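Side-chain contacts in regulatory protein YycH-like domain-containing protein (Eubacterium rectale, PDB 5COZ), which is of unknown function but carries a YycH-like regulatory domain and is probably an exported lipoprotein: residues Asp41-Asp46 with Lys282-Leu287; Ser139-Tyr144 with Val213-Pro218; Ile181-Lys186 with Asn242-Ala247; Leu343-Asp348 with Gly352-Ile357. One frame throughout, in Å; residues are numbered along the deposited sequence. Where two conformers were deposited one is given.

Contact 1. Residues Asp41-Asp46 with Lys282-Leu287; sequences DKLNID and KEVDKL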
loop_
_atom_site.group_PDB
_atom_site.type_symbol
_atom_site.label_atom_id
_atom_site.label_comp_id
_atom_site.label_asym_id
_atom_site.label_seq_id
_atom_site.Cartn_x
_atom_site.Cartn_y
_atom_site.Cartn_z
ATOM N N ASP A 41 9.330 26.067 13.627
ATOM C CA ASP A 41 10.162 25.185 14.462
ATOM C C ASP A 41 9.423 23.932 14.982
ATOM O O ASP A 41 10.049 23.112 15.654
ATOM C CB ASP A 41 10.810 25.964 15.618
ATOM C CG ASP A 41 9.854 26.646 16.569
ATOM O OD1 ASP A 41 8.645 26.334 16.525
ATOM O OD2 ASP A 41 10.312 27.495 17.357
ATOM N N LYS A 42 8.137 23.757 14.647
ATOM C CA LYS A 42 7.404 22.557 15.073
ATOM C C LYS A 42 6.765 21.843 13.879
ATOM O O LYS A 42 6.063 20.862 14.087
ATOM C CB LYS A 42 6.319 22.939 16.102
ATOM C CG LYS A 42 6.898 23.477 17.420
ATOM C CD LYS A 42 5.776 23.643 18.410
ATOM C CE LYS A 42 6.127 24.351 19.688
ATOM N NZ LYS A 42 5.203 23.986 20.794
ATOM N N LEU A 43 7.050 22.289 12.642
ATOM C CA LEU A 43 6.443 21.731 11.443
ATOM C C LEU A 43 7.420 21.739 10.297
ATOM O O LEU A 43 7.823 22.789 9.784
ATOM C CB LEU A 43 5.169 22.549 11.120
ATOM C CG LEU A 43 4.320 22.153 9.875
ATOM C CD1 LEU A 43 3.935 20.722 9.853
ATOM C CD2 LEU A 43 3.050 23.003 9.810
ATOM N N ASN A 44 7.765 20.526 9.881
ATOM C CA ASN A 44 8.714 20.275 8.829
ATOM C C ASN A 44 8.068 19.501 7.673
ATOM O O ASN A 44 7.115 18.739 7.894
ATOM C CB ASN A 44 9.835 19.461 9.451
ATOM C CG ASN A 44 10.948 19.124 8.533
ATOM O OD1 ASN A 44 11.344 19.917 7.675
ATOM N ND2 ASN A 44 11.473 17.936 8.708
ATOM N N ILE A 45 8.600 19.662 6.483
ATOM C CA ILE A 45 8.159 18.899 5.316
ATOM C C ILE A 45 9.375 18.161 4.774
ATOM O O ILE A 45 10.372 18.796 4.450
ATOM C CB ILE A 45 7.529 19.817 4.238
ATOM C CG1 ILE A 45 6.289 20.567 4.817
ATOM C CG2 ILE A 45 7.162 18.979 2.990
ATOM C CD1 ILE A 45 5.732 21.593 3.890
ATOM N N ASP A 46 9.320 16.830 4.672
ATOM C CA ASP A 46 10.404 16.037 4.051
ATOM C C ASP A 46 9.676 14.911 3.361
ATOM O O ASP A 46 9.525 13.799 3.895
ATOM C CB ASP A 46 11.420 15.568 5.100
ATOM C CG ASP A 46 12.662 14.937 4.510
ATOM O OD1 ASP A 46 12.725 14.787 3.274
ATOM O OD2 ASP A 46 13.572 14.591 5.288
ATOM N N LYS A 282 -3.244 24.216 2.259
ATOM C CA LYS A 282 -4.413 24.003 3.098
ATOM C C LYS A 282 -4.059 23.038 4.255
ATOM O O LYS A 282 -4.460 23.258 5.406
ATOM C CB LYS A 282 -5.533 23.438 2.204
ATOM C CG LYS A 282 -6.896 23.455 2.772
ATOM C CD LYS A 282 -7.852 23.378 1.607
ATOM C CE LYS A 282 -9.220 23.378 2.137
ATOM N NZ LYS A 282 -10.150 23.242 1.014
ATOM N N GLU A 283 -3.274 22.001 3.953
ATOM C CA GLU A 283 -2.892 21.024 4.977
ATOM C C GLU A 283 -1.937 21.656 6.006
ATOM O O GLU A 283 -2.099 21.415 7.202
ATOM C CB GLU A 283 -2.262 19.811 4.310
ATOM C CG GLU A 283 -1.761 18.772 5.307
ATOM C CD GLU A 283 -2.802 17.970 6.062
ATOM O OE1 GLU A 283 -4.022 18.207 5.901
ATOM O OE2 GLU A 283 -2.374 17.100 6.856
ATOM N N VAL A 284 -1.010 22.515 5.561
ATOM C CA VAL A 284 -0.138 23.214 6.512
ATOM C C VAL A 284 -0.989 24.117 7.416
ATOM O O VAL A 284 -0.719 24.190 8.619
ATOM C CB VAL A 284 0.962 23.982 5.767
ATOM C CG1 VAL A 284 1.561 25.114 6.612
ATOM C CG2 VAL A 284 2.038 23.029 5.272
ATOM N N ASP A 285 -2.008 24.812 6.857
ATOM C CA ASP A 285 -2.843 25.675 7.685
ATOM C C ASP A 285 -3.548 24.835 8.765
ATOM O O ASP A 285 -3.646 25.282 9.910
ATOM C CB ASP A 285 -3.843 26.427 6.812
ATOM C CG ASP A 285 -4.430 27.658 7.470
ATOM O OD1 ASP A 285 -3.633 28.531 7.949
ATOM O OD2 ASP A 285 -5.673 27.805 7.439
ATOM N N LYS A 286 -3.981 23.606 8.413
ATOM C CA LYS A 286 -4.633 22.707 9.370
ATOM C C LYS A 286 -3.642 22.241 10.435
ATOM O O LYS A 286 -3.922 22.314 11.628
ATOM C CB LYS A 286 -5.220 21.487 8.632
ATOM C CG LYS A 286 -5.910 20.452 9.546
ATOM C CD LYS A 286 -5.064 19.186 9.777
ATOM C CE LYS A 286 -5.903 18.055 10.337
ATOM N NZ LYS A 286 -5.068 16.897 10.764
ATOM N N LEU A 287 -2.491 21.729 9.994
ATOM C CA LEU A 287 -1.483 21.161 10.889
ATOM C C LEU A 287 -0.944 22.182 11.862
ATOM O O LEU A 287 -0.644 21.815 12.988
ATOM C CB LEU A 287 -0.350 20.529 10.087
ATOM C CG LEU A 287 -0.752 19.293 9.237
ATOM C CD1 LEU A 287 0.407 18.818 8.382
ATOM C CD2 LEU A 287 -1.263 18.154 10.106
#
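L43 and I45, alternate residues of strand 43-50, point toward helix 276-288, where L43 meets V284 and L287 and I45 meets V284. With CG anti to the backbone N (chi1 -180°), L43 extends its CD2 branch across to the helix. CD2 of L43 lies 4.1 Å from CG1 of V284 and 4.2 Å from CB of L287, touching two residues three apart along the helix. V284 divides its branches between the strand residues: CG1 meets L43 at a slant, while CG2 stands 4.2 Å from CD1 of I45, whose side chain runs at about a right angle to it. The helix lies on one face of the mixed sheet, its axis 10.5 Å from that of the strand segment and 146° from its direction. V39 of strand 34-40 touches both I45 and V284, and L287 also packs on I296 and V298. The helix thus meets 43-46 through apolar contacts alone, while its polar bonds go elsewhere, E283 to Y347 and K286 to D345.

Contact 2. Residues Ser139-Tyr144 with Val213-Pro218; sequences SKFGTY and VFFMFP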
loop_
_atom_site.group_PDB
_atom_site.type_symbol
_atom_site.label_atom_id
_atom_site.label_comp_id
_atom_site.label_asym_id
_atom_site.label_seq_id
_atom_site.Cartn_x
_atom_site.Cartn_y
_atom_site.Cartn_z
ATOM N N SER A 139 7.992 -11.467 12.074
ATOM C CA SER A 139 9.239 -10.790 12.352
ATOM C C SER A 139 9.012 -9.302 12.640
ATOM O O SER A 139 7.863 -8.893 12.837
ATOM C CB SER A 139 10.193 -10.999 11.165
ATOM O OG SER A 139 10.422 -12.390 10.970
ATOM N N LYS A 140 10.076 -8.488 12.681
ATOM C CA LYS A 140 9.977 -7.065 13.005
ATOM C C LYS A 140 9.216 -6.285 11.918
ATOM O O LYS A 140 8.542 -5.283 12.224
ATOM C CB LYS A 140 11.387 -6.480 13.219
ATOM C CG LYS A 140 11.426 -5.192 14.026
ATOM C CD LYS A 140 12.867 -4.760 14.296
ATOM C CE LYS A 140 12.963 -3.409 14.957
ATOM N NZ LYS A 140 12.650 -3.476 16.412
ATOM N N PHE A 141 9.333 -6.732 10.651
ATOM C CA PHE A 141 8.656 -6.054 9.557
ATOM C C PHE A 141 7.148 -6.192 9.697
ATOM O O PHE A 141 6.642 -7.263 10.037
ATOM C CB PHE A 141 9.119 -6.645 8.210
ATOM C CG PHE A 141 8.512 -6.006 6.986
ATOM C CD1 PHE A 141 8.941 -4.762 6.552
ATOM C CD2 PHE A 141 7.468 -6.622 6.305
ATOM C CE1 PHE A 141 8.400 -4.174 5.401
ATOM C CE2 PHE A 141 6.918 -6.028 5.154
ATOM C CZ PHE A 141 7.385 -4.807 4.723
ATOM N N GLY A 142 6.447 -5.120 9.343
ATOM C CA GLY A 142 4.989 -5.089 9.338
ATOM C C GLY A 142 4.544 -4.286 8.136
ATOM O O GLY A 142 5.248 -3.370 7.700
ATOM N N THR A 143 3.400 -4.645 7.564
ATOM C CA THR A 143 2.940 -4.021 6.344
ATOM C C THR A 143 2.018 -2.820 6.559
ATOM O O THR A 143 1.664 -2.205 5.554
ATOM C CB THR A 143 2.191 -5.049 5.472
ATOM O OG1 THR A 143 1.036 -5.494 6.190
ATOM C CG2 THR A 143 3.074 -6.261 5.089
ATOM N N TYR A 144 1.539 -2.553 7.793
ATOM C CA TYR A 144 0.550 -1.497 8.007
ATOM C C TYR A 144 1.175 -0.145 8.230
ATOM O O TYR A 144 2.110 0.008 9.018
ATOM C CB TYR A 144 -0.342 -1.814 9.217
ATOM C CG TYR A 144 -1.220 -3.024 9.010
ATOM C CD1 TYR A 144 -0.743 -4.309 9.257
ATOM C CD2 TYR A 144 -2.537 -2.887 8.593
ATOM C CE1 TYR A 144 -1.537 -5.430 9.019
ATOM C CE2 TYR A 144 -3.345 -3.999 8.366
ATOM C CZ TYR A 144 -2.845 -5.268 8.592
ATOM O OH TYR A 144 -3.663 -6.359 8.377
ATOM N N VAL A 213 11.032 -7.439 -0.163
ATOM C CA VAL A 213 9.574 -7.309 -0.188
ATOM C C VAL A 213 9.219 -6.129 -1.063
ATOM O O VAL A 213 9.588 -4.994 -0.742
ATOM C CB VAL A 213 8.956 -7.148 1.218
ATOM C CG1 VAL A 213 7.441 -6.870 1.133
ATOM C CG2 VAL A 213 9.212 -8.384 2.077
ATOM N N PHE A 214 8.492 -6.383 -2.150
ATOM C CA PHE A 214 7.974 -5.292 -2.956
ATOM C C PHE A 214 6.553 -5.009 -2.621
ATOM O O PHE A 214 5.763 -5.936 -2.434
ATOM C CB PHE A 214 8.014 -5.644 -4.451
ATOM C CG PHE A 214 9.420 -5.631 -4.975
ATOM C CD1 PHE A 214 10.213 -6.777 -4.926
ATOM C CD2 PHE A 214 9.931 -4.498 -5.587
ATOM C CE1 PHE A 214 11.524 -6.759 -5.428
ATOM C CE2 PHE A 214 11.248 -4.470 -6.065
ATOM C CZ PHE A 214 12.030 -5.604 -5.986
ATOM N N PHE A 215 6.210 -3.718 -2.597
ATOM C CA PHE A 215 4.835 -3.262 -2.595
ATOM C C PHE A 215 4.566 -2.713 -3.956
ATOM O O PHE A 215 5.216 -1.767 -4.369
ATOM C CB PHE A 215 4.520 -2.164 -1.548
ATOM C CG PHE A 215 4.357 -2.554 -0.107
ATOM C CD1 PHE A 215 4.756 -3.813 0.352
ATOM C CD2 PHE A 215 3.795 -1.668 0.800
ATOM C CE1 PHE A 215 4.649 -4.143 1.721
ATOM C CE2 PHE A 215 3.648 -2.014 2.151
ATOM C CZ PHE A 215 4.068 -3.244 2.598
HETATM N N MSE A 216 3.610 -3.327 -4.648
HETATM C CA MSE A 216 3.133 -2.808 -5.932
HETATM C C MSE A 216 1.730 -2.314 -5.725
HETATM O O MSE A 216 1.058 -2.722 -4.784
HETATM C CB MSE A 216 3.206 -3.850 -7.025
HETATM C CG MSE A 216 4.541 -4.546 -6.980
HETATM SE SE MSE A 216 4.666 -5.926 -8.260
HETATM C CE MSE A 216 5.314 -4.974 -9.456
ATOM N N PHE A 217 1.299 -1.365 -6.565
ATOM C CA PHE A 217 0.039 -0.713 -6.322
ATOM C C PHE A 217 -0.951 -0.864 -7.467
ATOM O O PHE A 217 -0.852 -0.177 -8.473
ATOM C CB PHE A 217 0.316 0.781 -6.029
ATOM C CG PHE A 217 1.329 0.959 -4.918
ATOM C CD1 PHE A 217 1.005 0.644 -3.602
ATOM C CD2 PHE A 217 2.646 1.316 -5.207
ATOM C CE1 PHE A 217 1.962 0.727 -2.590
ATOM C CE2 PHE A 217 3.608 1.409 -4.192
ATOM C CZ PHE A 217 3.256 1.136 -2.883
ATOM N N PRO A 218 -1.923 -1.780 -7.306
ATOM C CA PRO A 218 -2.979 -1.958 -8.331
ATOM C C PRO A 218 -3.606 -0.612 -8.674
ATOM O O PRO A 218 -3.905 0.194 -7.777
ATOM C CB PRO A 218 -3.978 -2.879 -7.643
ATOM C CG PRO A 218 -3.071 -3.744 -6.762
ATOM C CD PRO A 218 -2.092 -2.738 -6.188
#
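F141 meets V213 and F215 with the far part of its ring. Its CG is swung to the side away from its own amide nitrogen (chi1 -179°), which sends the ring from the loop toward strand 211-220, against side chains coming the opposite way. CZ of F141 lies 4.1 Å from CG1 of V213, a methyl that CE2 also touches. The same CZ of F141 is 4.1 Å from CE1 of F215, and this F215 atom sits at the edge of the F141 ring, near its plane. L192 of strand 188-192 packs on both F141 and V213, while N196 accepts a hydrogen bond from the backbone N of F141. The loop that follows helix 130-137 thus lies over one face of the antiparallel sheet; F214 and M216, alternating with V213 and F215, send their side chains to helix 165-178. Beyond G142, T143 crosses F215 at about a right angle. CB of T143 is 3.9 Å from CZ of F215, with CA of T143 at the ring edge, in plane. Were F215 cut back to an alanine, CZ of F141 and CB of T143 would probably lose their shared aromatic partner. The F215 ring also meets those of Y190 and H243.

Contact 3. Residues Ile181-Lys186 with Asn242-Ala247; sequences INVCEK and NHLVIA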
loop_
_atom_site.group_PDB
_atom_site.type_symbol
_atom_site.label_atom_id
_atom_site.label_comp_id
_atom_site.label_asym_id
_atom_site.label_seq_id
_atom_site.Cartn_x
_atom_site.Cartn_y
_atom_site.Cartn_z
ATOM N N ILE A 181 -2.633 -8.244 -13.058
ATOM C CA ILE A 181 -2.949 -7.136 -12.179
ATOM C C ILE A 181 -2.177 -5.928 -12.667
ATOM O O ILE A 181 -0.941 -5.902 -12.565
ATOM C CB ILE A 181 -2.625 -7.451 -10.684
ATOM C CG1 ILE A 181 -3.325 -8.744 -10.196
ATOM C CG2 ILE A 181 -2.997 -6.226 -9.787
ATOM C CD1 ILE A 181 -2.859 -9.207 -8.802
ATOM N N ASN A 182 -2.888 -4.928 -13.197
ATOM C CA ASN A 182 -2.247 -3.679 -13.614
ATOM C C ASN A 182 -1.798 -2.935 -12.373
ATOM O O ASN A 182 -2.592 -2.785 -11.430
ATOM C CB ASN A 182 -3.207 -2.808 -14.420
ATOM C CG ASN A 182 -3.301 -3.183 -15.881
ATOM O OD1 ASN A 182 -2.643 -4.119 -16.371
ATOM N ND2 ASN A 182 -4.121 -2.449 -16.614
ATOM N N VAL A 183 -0.540 -2.501 -12.358
ATOM C CA VAL A 183 0.010 -1.798 -11.211
ATOM C C VAL A 183 0.747 -0.547 -11.689
ATOM O O VAL A 183 1.182 -0.495 -12.851
ATOM C CB VAL A 183 0.958 -2.697 -10.349
ATOM C CG1 VAL A 183 0.203 -3.879 -9.721
ATOM C CG2 VAL A 183 2.172 -3.182 -11.153
ATOM N N CYS A 184 0.949 0.415 -10.785
ATOM C CA CYS A 184 1.783 1.578 -11.140
ATOM C C CYS A 184 3.205 1.147 -11.475
ATOM O O CYS A 184 3.718 0.162 -10.919
ATOM C CB CYS A 184 1.818 2.597 -10.008
ATOM S SG CYS A 184 0.196 3.234 -9.556
ATOM N N GLU A 185 3.895 1.952 -12.296
ATOM C CA GLU A 185 5.288 1.688 -12.598
ATOM C C GLU A 185 6.141 1.786 -11.337
ATOM O O GLU A 185 7.056 0.973 -11.170
ATOM C CB GLU A 185 5.804 2.663 -13.665
ATOM C CG GLU A 185 5.107 2.476 -14.998
ATOM C CD GLU A 185 5.656 3.248 -16.187
ATOM O OE1 GLU A 185 6.795 3.765 -16.109
ATOM O OE2 GLU A 185 4.947 3.300 -17.218
ATOM N N LYS A 186 5.835 2.734 -10.431
ATOM C CA LYS A 186 6.576 2.873 -9.190
ATOM C C LYS A 186 6.124 1.828 -8.169
ATOM O O LYS A 186 4.937 1.664 -7.894
ATOM C CB LYS A 186 6.420 4.283 -8.596
ATOM C CG LYS A 186 7.127 4.439 -7.236
ATOM C CD LYS A 186 7.011 5.831 -6.678
ATOM C CE LYS A 186 7.639 5.895 -5.294
ATOM N NZ LYS A 186 7.811 7.334 -4.858
ATOM N N ASN A 242 -4.148 -0.508 -0.258
ATOM C CA ASN A 242 -3.975 -1.130 -1.560
ATOM C C ASN A 242 -2.502 -1.409 -1.852
ATOM O O ASN A 242 -1.820 -0.552 -2.433
ATOM C CB ASN A 242 -4.547 -0.232 -2.645
ATOM C CG ASN A 242 -4.320 -0.765 -4.015
ATOM O OD1 ASN A 242 -4.608 -1.932 -4.292
ATOM N ND2 ASN A 242 -3.819 0.083 -4.902
ATOM N N HIS A 243 -2.023 -2.583 -1.476
ATOM C CA HIS A 243 -0.683 -2.992 -1.869
ATOM C C HIS A 243 -0.699 -4.470 -2.180
ATOM O O HIS A 243 -1.240 -5.283 -1.425
ATOM C CB HIS A 243 0.458 -2.636 -0.844
ATOM C CG HIS A 243 0.134 -2.890 0.599
ATOM N ND1 HIS A 243 0.264 -1.885 1.549
ATOM C CD2 HIS A 243 -0.252 -4.023 1.231
ATOM C CE1 HIS A 243 -0.049 -2.432 2.709
ATOM N NE2 HIS A 243 -0.352 -3.716 2.579
ATOM N N LEU A 244 -0.127 -4.779 -3.334
ATOM C CA LEU A 244 0.147 -6.154 -3.772
ATOM C C LEU A 244 1.565 -6.438 -3.229
ATOM O O LEU A 244 2.538 -5.741 -3.604
ATOM C CB LEU A 244 0.086 -6.221 -5.314
ATOM C CG LEU A 244 0.635 -7.508 -5.967
ATOM C CD1 LEU A 244 -0.179 -8.734 -5.595
ATOM C CD2 LEU A 244 0.687 -7.356 -7.544
ATOM N N VAL A 245 1.671 -7.390 -2.263
ATOM C CA VAL A 245 2.937 -7.671 -1.596
ATOM C C VAL A 245 3.596 -8.884 -2.243
ATOM O O VAL A 245 2.976 -9.939 -2.312
ATOM C CB VAL A 245 2.735 -7.875 -0.085
ATOM C CG1 VAL A 245 4.098 -8.044 0.607
ATOM C CG2 VAL A 245 1.981 -6.692 0.537
ATOM N N ILE A 246 4.805 -8.707 -2.780
ATOM C CA ILE A 246 5.540 -9.813 -3.399
ATOM C C ILE A 246 6.892 -9.874 -2.752
ATOM O O ILE A 246 7.684 -8.933 -2.872
ATOM C CB ILE A 246 5.662 -9.624 -4.927
ATOM C CG1 ILE A 246 4.280 -9.256 -5.571
ATOM C CG2 ILE A 246 6.288 -10.904 -5.552
ATOM C CD1 ILE A 246 4.274 -9.214 -7.179
ATOM N N ALA A 247 7.158 -10.967 -2.046
ATOM C CA ALA A 247 8.464 -11.129 -1.395
ATOM C C ALA A 247 9.233 -12.247 -2.034
ATOM O O ALA A 247 8.620 -13.201 -2.539
ATOM C CB ALA A 247 8.291 -11.412 0.082
#
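I181 and L244 reach toward each other tip to tip, while V183 comes at L244 from about a right angle. Both approaches end on the same methyl: CD2 of L244 is 4.2 Å from CD1 of I181 and 4.1 Å from CG1 of V183. L244 presents this branch because a chi1 of 168° sets CG opposite the backbone N, extending the side chain toward the loop. Of I181, CD1 alone makes the touch. V183, shorter, uses the branch that lies beside its backbone N. The backbones stay well apart, with CA of V183 8.6 Å from CA of L244, because strand 211-220 runs between them: C184 pairs by backbone hydrogen bonds with F217 on one side of it, and L244 with M216 on the other. The contact therefore bridges across a strand of the antiparallel sheet, joining the loop that follows helix 165-178 to the start of strand 244-249. I181 packs further on I258 and L261. At the foot of strand 244-249, the buried amide ND2 of N242 is satisfied by the backbone oxygens of P218 and Y225. At the end of 181-186, K186 forms a salt bridge with E48 of strand 43-50, in the mixed sheet.

Contact 4. Residues Leu343-Asp348 with Gly352-Ile357; sequences LYDVYD and GEEYRI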
loop_
_atom_site.group_PDB
_atom_site.type_symbol
_atom_site.label_atom_id
_atom_site.label_comp_id
_atom_site.label_asym_id
_atom_site.label_seq_id
_atom_site.Cartn_x
_atom_site.Cartn_y
_atom_site.Cartn_z
ATOM N N LEU A 343 0.211 9.365 10.708
ATOM C CA LEU A 343 -1.140 9.867 10.546
ATOM C C LEU A 343 -1.363 10.285 9.093
ATOM O O LEU A 343 -0.439 10.222 8.268
ATOM C CB LEU A 343 -1.326 11.048 11.494
ATOM C CG LEU A 343 -1.162 10.720 12.996
ATOM C CD1 LEU A 343 -1.079 11.992 13.818
ATOM C CD2 LEU A 343 -2.322 9.852 13.506
ATOM N N TYR A 344 -2.605 10.673 8.760
ATOM C CA TYR A 344 -2.859 11.080 7.387
ATOM C C TYR A 344 -4.102 11.954 7.337
ATOM O O TYR A 344 -4.960 11.907 8.231
ATOM C CB TYR A 344 -3.005 9.839 6.459
ATOM C CG TYR A 344 -4.272 9.065 6.727
ATOM C CD1 TYR A 344 -4.381 8.215 7.824
ATOM C CD2 TYR A 344 -5.360 9.161 5.871
ATOM C CE1 TYR A 344 -5.581 7.559 8.117
ATOM C CE2 TYR A 344 -6.541 8.470 6.123
ATOM C CZ TYR A 344 -6.652 7.684 7.249
ATOM O OH TYR A 344 -7.845 7.049 7.467
ATOM N N ASP A 345 -4.195 12.729 6.244
ATOM C CA ASP A 345 -5.346 13.548 5.916
ATOM C C ASP A 345 -5.728 13.258 4.473
ATOM O O ASP A 345 -4.878 12.862 3.668
ATOM C CB ASP A 345 -5.048 15.029 6.141
ATOM C CG ASP A 345 -5.187 15.431 7.609
ATOM O OD1 ASP A 345 -6.264 15.158 8.208
ATOM O OD2 ASP A 345 -4.229 16.032 8.159
ATOM N N VAL A 346 -7.009 13.430 4.143
ATOM C CA VAL A 346 -7.514 13.119 2.809
ATOM C C VAL A 346 -8.342 14.272 2.297
ATOM O O VAL A 346 -9.189 14.783 3.028
ATOM C CB VAL A 346 -8.359 11.816 2.790
ATOM C CG1 VAL A 346 -8.731 11.432 1.356
ATOM C CG2 VAL A 346 -7.628 10.650 3.445
ATOM N N TYR A 347 -8.114 14.651 1.045
ATOM C CA TYR A 347 -8.846 15.720 0.380
ATOM C C TYR A 347 -9.514 15.218 -0.869
ATOM O O TYR A 347 -8.888 14.496 -1.637
ATOM C CB TYR A 347 -7.865 16.843 -0.017
ATOM C CG TYR A 347 -7.291 17.572 1.167
ATOM C CD1 TYR A 347 -6.207 17.052 1.878
ATOM C CD2 TYR A 347 -7.785 18.818 1.544
ATOM C CE1 TYR A 347 -5.705 17.713 2.999
ATOM C CE2 TYR A 347 -7.280 19.490 2.647
ATOM C CZ TYR A 347 -6.246 18.935 3.372
ATOM O OH TYR A 347 -5.787 19.653 4.440
ATOM N N ASP A 348 -10.739 15.662 -1.116
ATOM C CA ASP A 348 -11.371 15.444 -2.418
ATOM C C ASP A 348 -10.448 16.126 -3.458
ATOM O O ASP A 348 -10.116 17.316 -3.302
ATOM C CB ASP A 348 -12.780 16.055 -2.382
ATOM C CG ASP A 348 -13.574 16.002 -3.674
ATOM O OD1 ASP A 348 -12.960 16.170 -4.762
ATOM O OD2 ASP A 348 -14.821 15.877 -3.595
ATOM N N GLY A 352 -11.028 20.013 -3.079
ATOM C CA GLY A 352 -10.177 20.346 -1.941
ATOM C C GLY A 352 -10.895 20.188 -0.612
ATOM O O GLY A 352 -10.334 20.554 0.413
ATOM N N GLU A 353 -12.142 19.660 -0.607
ATOM C CA GLU A 353 -12.859 19.366 0.653
ATOM C C GLU A 353 -11.974 18.467 1.509
ATOM O O GLU A 353 -11.557 17.406 1.046
ATOM C CB GLU A 353 -14.170 18.634 0.361
ATOM C CG GLU A 353 -14.881 18.173 1.638
ATOM C CD GLU A 353 -16.190 17.430 1.440
ATOM O OE1 GLU A 353 -16.635 17.269 0.277
ATOM O OE2 GLU A 353 -16.760 16.984 2.466
ATOM N N GLU A 354 -11.754 18.861 2.759
ATOM C CA GLU A 354 -11.000 18.050 3.698
ATOM C C GLU A 354 -11.937 17.093 4.411
ATOM O O GLU A 354 -12.943 17.521 4.997
ATOM C CB GLU A 354 -10.297 18.938 4.719
ATOM C CG GLU A 354 -9.342 18.085 5.526
ATOM C CD GLU A 354 -8.571 18.785 6.616
ATOM O OE1 GLU A 354 -9.032 19.844 7.107
ATOM O OE2 GLU A 354 -7.528 18.225 7.024
ATOM N N TYR A 355 -11.611 15.808 4.378
ATOM C CA TYR A 355 -12.417 14.798 5.065
ATOM C C TYR A 355 -12.015 14.691 6.509
ATOM O O TYR A 355 -10.858 14.890 6.864
ATOM C CB TYR A 355 -12.280 13.454 4.371
ATOM C CG TYR A 355 -12.802 13.465 2.957
ATOM C CD1 TYR A 355 -14.020 14.074 2.644
ATOM C CD2 TYR A 355 -12.088 12.867 1.924
ATOM C CE1 TYR A 355 -14.511 14.073 1.340
ATOM C CE2 TYR A 355 -12.579 12.836 0.628
ATOM C CZ TYR A 355 -13.801 13.423 0.344
ATOM O OH TYR A 355 -14.287 13.396 -0.926
ATOM N N ARG A 356 -12.982 14.347 7.352
ATOM C CA ARG A 356 -12.775 14.164 8.789
ATOM C C ARG A 356 -12.031 12.854 9.018
ATOM O O ARG A 356 -12.490 11.812 8.534
ATOM C CB ARG A 356 -14.161 14.162 9.476
ATOM C CG ARG A 356 -14.227 13.558 10.875
ATOM C CD ARG A 356 -15.642 13.595 11.423
ATOM N NE ARG A 356 -16.464 12.447 11.013
ATOM C CZ ARG A 356 -17.552 12.527 10.248
ATOM N NH1 ARG A 356 -17.947 13.699 9.763
ATOM N NH2 ARG A 356 -18.250 11.432 9.955
ATOM N N ILE A 357 -10.824 12.918 9.632
ATOM C CA ILE A 357 -10.068 11.699 9.957
ATOM C C ILE A 357 -9.982 11.665 11.477
ATOM O O ILE A 357 -9.282 12.495 12.066
ATOM C CB ILE A 357 -8.652 11.573 9.296
ATOM C CG1 ILE A 357 -8.647 11.896 7.773
ATOM C CG2 ILE A 357 -8.036 10.179 9.594
ATOM C CD1 ILE A 357 -9.507 11.006 6.852
HETATM O O HOH W 1 -8.256 14.921 6.271
HETATM O O HOH W 2 -8.800 15.097 9.709
HETATM O O HOH W 3 -8.247 21.778 5.391
HETATM O O HOH W 4 -16.190 15.149 -1.402
#
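Y347 and E354 form a single antiparallel bridge of the non-hydrogen-bonded kind, flanked by a nearly straight bond from Y355 N to V346 O (3.0 Å, 173°) and one from D348 N to E353 O (2.9 Å). G352 N closes the turn on D348 O, at a positive phi that favours glycine. On the face with Y347, CG of E354 lies over its ring in a CH-pi contact, 4.2 Å from the centroid, and the carboxylate is only 10° from parallel with the ring. The Y347 hydroxyl bonds to E283 of helix 276-288. OE2 of E354 stands 3.5 Å from OD1 of D345, a closeness of like charges probably eased by K286, which forms a salt bridge with D345. The arrangement is a hairpin-like return: the C-terminal tail folds back along edge strand 338-348. On the opposite face, a chi1 of -47° at I357 leaves its CG2 over the Y344 ring, 3.7 Å from CZ, and CG1 of V346 abuts the edge of the Y355 ring. The Y355 hydroxyl donates to a water that in turn donates to D348 OD2 and E353 OE1, while D348 OD1 takes hydrogen bonds from Y350 N and T351 N. Without the ring and hydroxyl of Y355, as in an alanine here, that water is likely to lose its donor and V346 its aromatic neighbour. L234 packs on both Y355 and I357.

In the fold
From the N terminus, contact 1 opens first and closes latest of the first three, joining strand 43-50 to helix 276-288 across 235 residues. Contacts 2 and 3 both fall within that span and cross each other: 139-144, 181-186, 213-218 and 242-247 alternate along the chain. Their centres lie about 10 Å apart, and they are joined by backbone pairing of strands 211-220 and 244-249 in the antiparallel sheet. Contact 4 follows in series, a short loop folding the C-terminal tail onto strand 338-348. It touches contact 1 through E283 and Y347, both contacts belonging to the mixed sheet. The centres of contacts 1 and 4 stand about 24 Å or more from those of contacts 2 and 3.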